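Local coordinates for CAIP (Helicobacter cinaedi, PDB 5LBH), which binds iron and, as a dodecameric Dps-like mini-ferritin, probably oxidises and stores it, and as an antigen promotes the differentiation of macrophages into foam cells, at residues A[46-51]-A[101-106]; A[6-11]-A[53-58]. All blocks are in the same frame, centred on the assembly; numbering follows the deposited sequence.

Interaction 1: A[46-51]-A[101-106]; sequences EQFADV and EYFLKL
Phe48 and Phe103 meet ring to ring inside the four-helix bundle of the ferritin-like fold. Phe48 comes from helix 34-61 and Phe103 from helix 89-116. Their CA atoms lie 10.9 Å apart, so the helices are bridged here by the two rings rather than by backbone contact. The side chains reach toward each other from opposite directions. They form a tilted edge-to-face stack, with ring centroids 4.8 Å apart and ring planes at 53°. Phe48 supplies the edge and Phe103 the face. With chi1 at -81° the Phe103 ring swings to the side of its own backbone N, and chi2 of -72° turns one face to Phe48. No hydrogen bond joins the two segments, and both phenylalanines are buried. The other two helices complete the surroundings: Phe18 of helix 4-28 makes a further edge-to-face pair with Phe48, and Leu133 of helix 120-144 packs against Phe103. Within the pair, one carbon leads the approach. Phe48 CE2 sits over the centre of the Phe103 ring, 3.4 Å above its plane, and its nearest atom there is Phe103 CZ at 3.5 Å.

Interaction 2: A[6-11]-A[53-58]; sequences ELLKQI and DDVAER. With FE (Fe (III) ion), chain M.
The ferroxidase-type iron site of a Dps-like mini-ferritin lies beside this contact, on helix 34-61. Across the contact, Leu8 and Ile11 of helix 4-28 pack against Val55 and Arg58. The two short helical segments run nearly antiparallel, at 152°, with their axes 8.8 Å apart. At the centre, Val55 CG2 meets Leu8 CD2 at 3.3 Å, and the two side chains lie alongside each other, pointing opposite ways. Val55 CG2 also lies 4.0 Å from Ile11 CG2 and near the Leu8 backbone O. Ile11 has chi1 -61°, which sends CG1 to the side of its N and leaves the CG2 methyl to meet Val55. Leu8 CD1 rests on Arg58 CG at 3.8 Å, so only the aliphatic base of the arginine is used here. The Arg58 chain bends at chi2 (67°) and turns its guanidinium off the contact, to a salt bridge with Asp119 and a hydrogen bond with Gln134 of a third subunit.

Asp53 and Glu57, one helical turn apart, bind the iron(III) ion. Asp53 OD2 is 2.4 Å from the iron and Glu57 OE1 is 2.2 Å from it. His26 of a second subunit supplies another ligand. The remaining carboxylate oxygens are also held: Asp53 OD1 accepts a hydrogen bond from Trp27 of the second subunit, and Glu57 OE2 forms a salt bridge with Lys135 of the third. These contacts should limit rotation of both carboxylates. An iron site shared between subunits, with an Asp and a Glu from one and a His from another, is typical of the Dps family.

In the fold
Both interactions use helix 34-61. Interaction 1 joins it to helix 89-116 near the centre of the chain, and interaction 2 joins it to helix 4-28 about 11 Å away, centre to centre. The two contacts touch directly between helices 89-116 and 4-28: Leu106 CG lies 3.9 Å from Ile11 CG1, and Tyr102 OH packs 3.5 Å from Gln10 NE2. Asp14 receives hydrogen bonds from both Tyr102 and Gln10. Helices 4-28, 34-61 and 89-116 are thus in mutual contact here, with the touching residues of each interaction buried. The iron belongs to interaction 2, where the Asp53 and Glu57 side chains point from helix 34-61 to the metal at the subunit interface, while Val55 packs inward.

Interaction 1: A[46-51]-A[101-106]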
loop_
_atom_site.group_PDB
_atom_site.type_symbol
_atom_site.label_atom_id
_atom_site.label_comp_id
_atom_site.label_asym_id
_atom_site.label_seq_id
_atom_site.Cartn_x
_atom_site.Cartn_y
_atom_site.Cartn_z
ATOM N N GLU A 46 -18.944 2.587 -16.183
ATOM C CA GLU A 46 -17.817 3.413 -15.756
ATOM C C GLU A 46 -16.799 3.580 -16.875
ATOM O O GLU A 46 -16.199 4.651 -17.007
ATOM C CB GLU A 46 -17.143 2.806 -14.516
ATOM C CG GLU A 46 -17.940 2.990 -13.214
ATOM C CD GLU A 46 -17.414 2.148 -12.026
ATOM O OE1 GLU A 46 -16.478 1.326 -12.204
ATOM O OE2 GLU A 46 -17.972 2.285 -10.911
ATOM N N GLN A 47 -16.652 2.571 -17.743
ATOM C CA GLN A 47 -15.726 2.701 -18.859
ATOM C C GLN A 47 -16.266 3.644 -19.929
ATOM O O GLN A 47 -15.498 4.428 -20.501
ATOM C CB GLN A 47 -15.446 1.324 -19.481
ATOM C CG GLN A 47 -14.589 0.399 -18.633
ATOM C CD GLN A 47 -13.111 0.802 -18.641
ATOM O OE1 GLN A 47 -12.559 1.205 -17.608
ATOM N NE2 GLN A 47 -12.465 0.688 -19.803
ATOM N N PHE A 48 -17.588 3.651 -20.147
ATOM C CA PHE A 48 -18.183 4.581 -21.095
ATOM C C PHE A 48 -18.326 5.985 -20.531
ATOM O O PHE A 48 -18.400 6.934 -21.314
ATOM C CB PHE A 48 -19.522 4.041 -21.605
ATOM C CG PHE A 48 -19.363 3.099 -22.769
ATOM C CD1 PHE A 48 -19.082 1.750 -22.562
ATOM C CD2 PHE A 48 -19.422 3.577 -24.069
ATOM C CE1 PHE A 48 -18.900 0.891 -23.634
ATOM C CE2 PHE A 48 -19.252 2.724 -25.151
ATOM C CZ PHE A 48 -18.988 1.382 -24.933
ATOM N N ALA A 49 -18.356 6.149 -19.205
ATOM C CA ALA A 49 -18.147 7.482 -18.657
ATOM C C ALA A 49 -16.785 8.020 -19.064
ATOM O O ALA A 49 -16.638 9.225 -19.292
ATOM C CB ALA A 49 -18.284 7.478 -17.137
ATOM N N ASP A 50 -15.794 7.130 -19.227
ATOM C CA ASP A 50 -14.455 7.582 -19.569
ATOM C C ASP A 50 -14.325 7.950 -21.035
ATOM O O ASP A 50 -13.778 9.014 -21.342
ATOM C CB ASP A 50 -13.441 6.497 -19.230
ATOM C CG ASP A 50 -13.084 6.471 -17.756
ATOM O OD1 ASP A 50 -13.317 7.488 -17.058
ATOM O OD2 ASP A 50 -12.559 5.431 -17.302
ATOM N N VAL A 51 -14.905 7.153 -21.943
ATOM C CA VAL A 51 -14.935 7.554 -23.355
ATOM C C VAL A 51 -15.705 8.859 -23.523
ATOM O O VAL A 51 -15.292 9.737 -24.282
ATOM C CB VAL A 51 -15.505 6.444 -24.269
ATOM C CG1 VAL A 51 -14.899 5.133 -23.987
ATOM C CG2 VAL A 51 -16.990 6.374 -24.238
ATOM N N GLU A 101 -21.142 -3.868 -31.311
ATOM C CA GLU A 101 -20.881 -3.957 -32.742
ATOM C C GLU A 101 -21.065 -2.599 -33.392
ATOM O O GLU A 101 -20.366 -2.257 -34.355
ATOM C CB GLU A 101 -21.862 -4.923 -33.406
ATOM C CG GLU A 101 -22.074 -6.192 -32.662
ATOM C CD GLU A 101 -21.339 -7.329 -33.258
ATOM O OE1 GLU A 101 -20.190 -7.091 -33.688
ATOM O OE2 GLU A 101 -21.894 -8.456 -33.249
ATOM N N TYR A 102 -22.009 -1.820 -32.876
ATOM C CA TYR A 102 -22.206 -0.469 -33.362
ATOM C C TYR A 102 -21.014 0.414 -33.014
ATOM O O TYR A 102 -20.462 1.093 -33.882
ATOM C CB TYR A 102 -23.495 0.082 -32.777
ATOM C CG TYR A 102 -23.694 1.543 -33.031
ATOM C CD1 TYR A 102 -23.509 2.471 -32.006
ATOM C CD2 TYR A 102 -24.041 2.005 -34.291
ATOM C CE1 TYR A 102 -23.695 3.817 -32.228
ATOM C CE2 TYR A 102 -24.224 3.338 -34.521
ATOM C CZ TYR A 102 -24.050 4.248 -33.489
ATOM O OH TYR A 102 -24.228 5.600 -33.719
ATOM N N PHE A 103 -20.576 0.387 -31.756
ATOM C CA PHE A 103 -19.403 1.167 -31.369
ATOM C C PHE A 103 -18.162 0.709 -32.125
ATOM O O PHE A 103 -17.306 1.531 -32.468
ATOM C CB PHE A 103 -19.180 1.083 -29.857
ATOM C CG PHE A 103 -20.049 2.024 -29.045
ATOM C CD1 PHE A 103 -19.812 3.393 -29.035
ATOM C CD2 PHE A 103 -21.102 1.532 -28.273
ATOM C CE1 PHE A 103 -20.599 4.260 -28.249
ATOM C CE2 PHE A 103 -21.890 2.375 -27.504
ATOM C CZ PHE A 103 -21.649 3.742 -27.500
ATOM N N LEU A 104 -18.047 -0.589 -32.412
ATOM C CA LEU A 104 -16.886 -1.051 -33.169
ATOM C C LEU A 104 -16.824 -0.383 -34.545
ATOM O O LEU A 104 -15.775 0.153 -34.932
ATOM C CB LEU A 104 -16.901 -2.573 -33.288
ATOM C CG LEU A 104 -15.839 -3.188 -34.195
ATOM C CD1 LEU A 104 -14.436 -3.085 -33.602
ATOM C CD2 LEU A 104 -16.183 -4.637 -34.433
ATOM N N LYS A 105 -17.950 -0.369 -35.286
ATOM C CA LYS A 105 -17.990 0.343 -36.569
ATOM C C LYS A 105 -17.584 1.802 -36.401
ATOM O O LYS A 105 -16.739 2.314 -37.141
ATOM C CB LYS A 105 -19.381 0.270 -37.195
ATOM C CG LYS A 105 -19.715 -1.002 -37.947
ATOM C CD LYS A 105 -21.008 -0.807 -38.739
ATOM C CE LYS A 105 -22.247 -0.672 -37.833
ATOM N NZ LYS A 105 -22.808 -1.997 -37.414
ATOM N N LEU A 106 -18.153 2.470 -35.395
ATOM C CA LEU A 106 -17.895 3.887 -35.169
ATOM C C LEU A 106 -16.408 4.159 -34.922
ATOM O O LEU A 106 -15.812 5.042 -35.555
ATOM C CB LEU A 106 -18.723 4.346 -33.980
ATOM C CG LEU A 106 -19.491 5.644 -34.050
ATOM C CD1 LEU A 106 -20.248 5.665 -35.366
ATOM C CD2 LEU A 106 -20.435 5.714 -32.851
#

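Interaction 2: A[6-11]-A[53-58]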
loop_
_atom_site.group_PDB
_atom_site.type_symbol
_atom_site.label_atom_id
_atom_site.label_comp_id
_atom_site.label_asym_id
_atom_site.label_seq_id
_atom_site.Cartn_x
_atom_site.Cartn_y
_atom_site.Cartn_z
ATOM N N GLU A 6 -16.645 15.216 -36.276
ATOM C CA GLU A 6 -18.028 14.767 -36.398
ATOM C C GLU A 6 -18.191 13.347 -35.872
ATOM O O GLU A 6 -19.186 13.030 -35.218
ATOM C CB GLU A 6 -18.491 14.875 -37.854
ATOM C CG GLU A 6 -18.510 16.321 -38.395
ATOM C CD GLU A 6 -18.550 16.422 -39.942
ATOM O OE1 GLU A 6 -18.456 17.557 -40.479
ATOM O OE2 GLU A 6 -18.653 15.374 -40.626
ATOM N N LEU A 7 -17.223 12.477 -36.137
ATOM C CA LEU A 7 -17.312 11.114 -35.615
ATOM C C LEU A 7 -17.132 11.093 -34.101
ATOM O O LEU A 7 -17.804 10.326 -33.404
ATOM C CB LEU A 7 -16.294 10.212 -36.316
ATOM C CG LEU A 7 -16.784 9.559 -37.611
ATOM C CD1 LEU A 7 -15.641 8.927 -38.367
ATOM C CD2 LEU A 7 -17.816 8.480 -37.280
ATOM N N LEU A 8 -16.223 11.924 -33.581
ATOM C CA LEU A 8 -16.019 12.012 -32.141
ATOM C C LEU A 8 -17.286 12.442 -31.395
ATOM O O LEU A 8 -17.608 11.868 -30.349
ATOM C CB LEU A 8 -14.872 12.968 -31.833
ATOM C CG LEU A 8 -13.426 12.546 -32.094
ATOM C CD1 LEU A 8 -12.530 13.778 -31.956
ATOM C CD2 LEU A 8 -12.952 11.402 -31.187
ATOM N N LYS A 9 -18.007 13.471 -31.884
ATOM C CA LYS A 9 -19.203 13.891 -31.139
ATOM C C LYS A 9 -20.335 12.895 -31.298
ATOM O O LYS A 9 -21.188 12.782 -30.412
ATOM C CB LYS A 9 -19.698 15.291 -31.501
ATOM C CG LYS A 9 -18.721 16.252 -32.053
ATOM C CD LYS A 9 -19.274 17.661 -31.962
ATOM C CE LYS A 9 -20.729 17.702 -32.395
ATOM N NZ LYS A 9 -21.332 19.038 -32.101
ATOM N N GLN A 10 -20.365 12.169 -32.409
ATOM C CA GLN A 10 -21.319 11.076 -32.526
ATOM C C GLN A 10 -21.030 10.007 -31.467
ATOM O O GLN A 10 -21.936 9.559 -30.749
ATOM C CB GLN A 10 -21.277 10.511 -33.952
ATOM C CG GLN A 10 -22.239 9.360 -34.193
ATOM C CD GLN A 10 -23.685 9.802 -34.160
ATOM O OE1 GLN A 10 -24.048 10.821 -34.742
ATOM N NE2 GLN A 10 -24.507 9.060 -33.455
ATOM N N ILE A 11 -19.756 9.623 -31.320
ATOM C CA ILE A 11 -19.368 8.706 -30.245
ATOM C C ILE A 11 -19.788 9.270 -28.883
ATOM O O ILE A 11 -20.281 8.546 -28.011
ATOM C CB ILE A 11 -17.848 8.455 -30.291
ATOM C CG1 ILE A 11 -17.423 7.812 -31.627
ATOM C CG2 ILE A 11 -17.421 7.614 -29.101
ATOM C CD1 ILE A 11 -16.213 7.001 -31.577
ATOM N N ASP A 53 -15.879 11.412 -21.595
ATOM C CA ASP A 53 -15.009 12.532 -21.250
ATOM C C ASP A 53 -13.781 12.608 -22.167
ATOM O O ASP A 53 -13.379 13.705 -22.571
ATOM C CB ASP A 53 -14.609 12.425 -19.777
ATOM C CG ASP A 53 -13.886 13.665 -19.266
ATOM O OD1 ASP A 53 -14.318 14.801 -19.591
ATOM O OD2 ASP A 53 -12.903 13.500 -18.504
ATOM N N ASP A 54 -13.169 11.456 -22.499
ATOM C CA ASP A 54 -12.002 11.447 -23.385
ATOM C C ASP A 54 -12.344 12.045 -24.733
ATOM O O ASP A 54 -11.635 12.921 -25.242
ATOM C CB ASP A 54 -11.505 10.024 -23.633
ATOM C CG ASP A 54 -10.980 9.357 -22.404
ATOM O OD1 ASP A 54 -10.950 8.098 -22.400
ATOM O OD2 ASP A 54 -10.594 10.086 -21.466
ATOM N N VAL A 55 -13.434 11.557 -25.326
ATOM C CA VAL A 55 -13.832 11.928 -26.676
ATOM C C VAL A 55 -14.236 13.407 -26.745
ATOM O O VAL A 55 -13.892 14.115 -27.704
ATOM C CB VAL A 55 -14.933 10.946 -27.133
ATOM C CG1 VAL A 55 -16.303 11.307 -26.643
ATOM C CG2 VAL A 55 -14.879 10.717 -28.601
ATOM N N ALA A 56 -14.939 13.906 -25.720
ATOM C CA ALA A 56 -15.279 15.327 -25.668
ATOM C C ALA A 56 -14.027 16.185 -25.586
ATOM O O ALA A 56 -13.950 17.244 -26.215
ATOM C CB ALA A 56 -16.171 15.629 -24.464
ATOM N N GLU A 57 -13.065 15.774 -24.754
ATOM C CA GLU A 57 -11.827 16.527 -24.609
ATOM C C GLU A 57 -10.966 16.462 -25.859
ATOM O O GLU A 57 -10.269 17.431 -26.176
ATOM C CB GLU A 57 -11.059 16.027 -23.395
ATOM C CG GLU A 57 -11.518 16.723 -22.135
ATOM C CD GLU A 57 -10.968 16.119 -20.866
ATOM O OE1 GLU A 57 -11.533 16.444 -19.802
ATOM O OE2 GLU A 57 -9.971 15.350 -20.913
ATOM N N ARG A 58 -11.033 15.369 -26.613
ATOM C CA ARG A 58 -10.253 15.343 -27.838
ATOM C C ARG A 58 -10.811 16.336 -28.856
ATOM O O ARG A 58 -10.046 17.049 -29.512
ATOM C CB ARG A 58 -10.212 13.924 -28.401
ATOM C CG ARG A 58 -9.463 13.843 -29.700
ATOM C CD ARG A 58 -7.981 14.134 -29.483
ATOM N NE ARG A 58 -7.208 14.045 -30.722
ATOM C CZ ARG A 58 -6.081 14.719 -30.943
ATOM N NH1 ARG A 58 -5.589 15.537 -30.011
ATOM N NH2 ARG A 58 -5.450 14.584 -32.101
HETATM FE FE FE M . -11.539 15.423 -17.865
#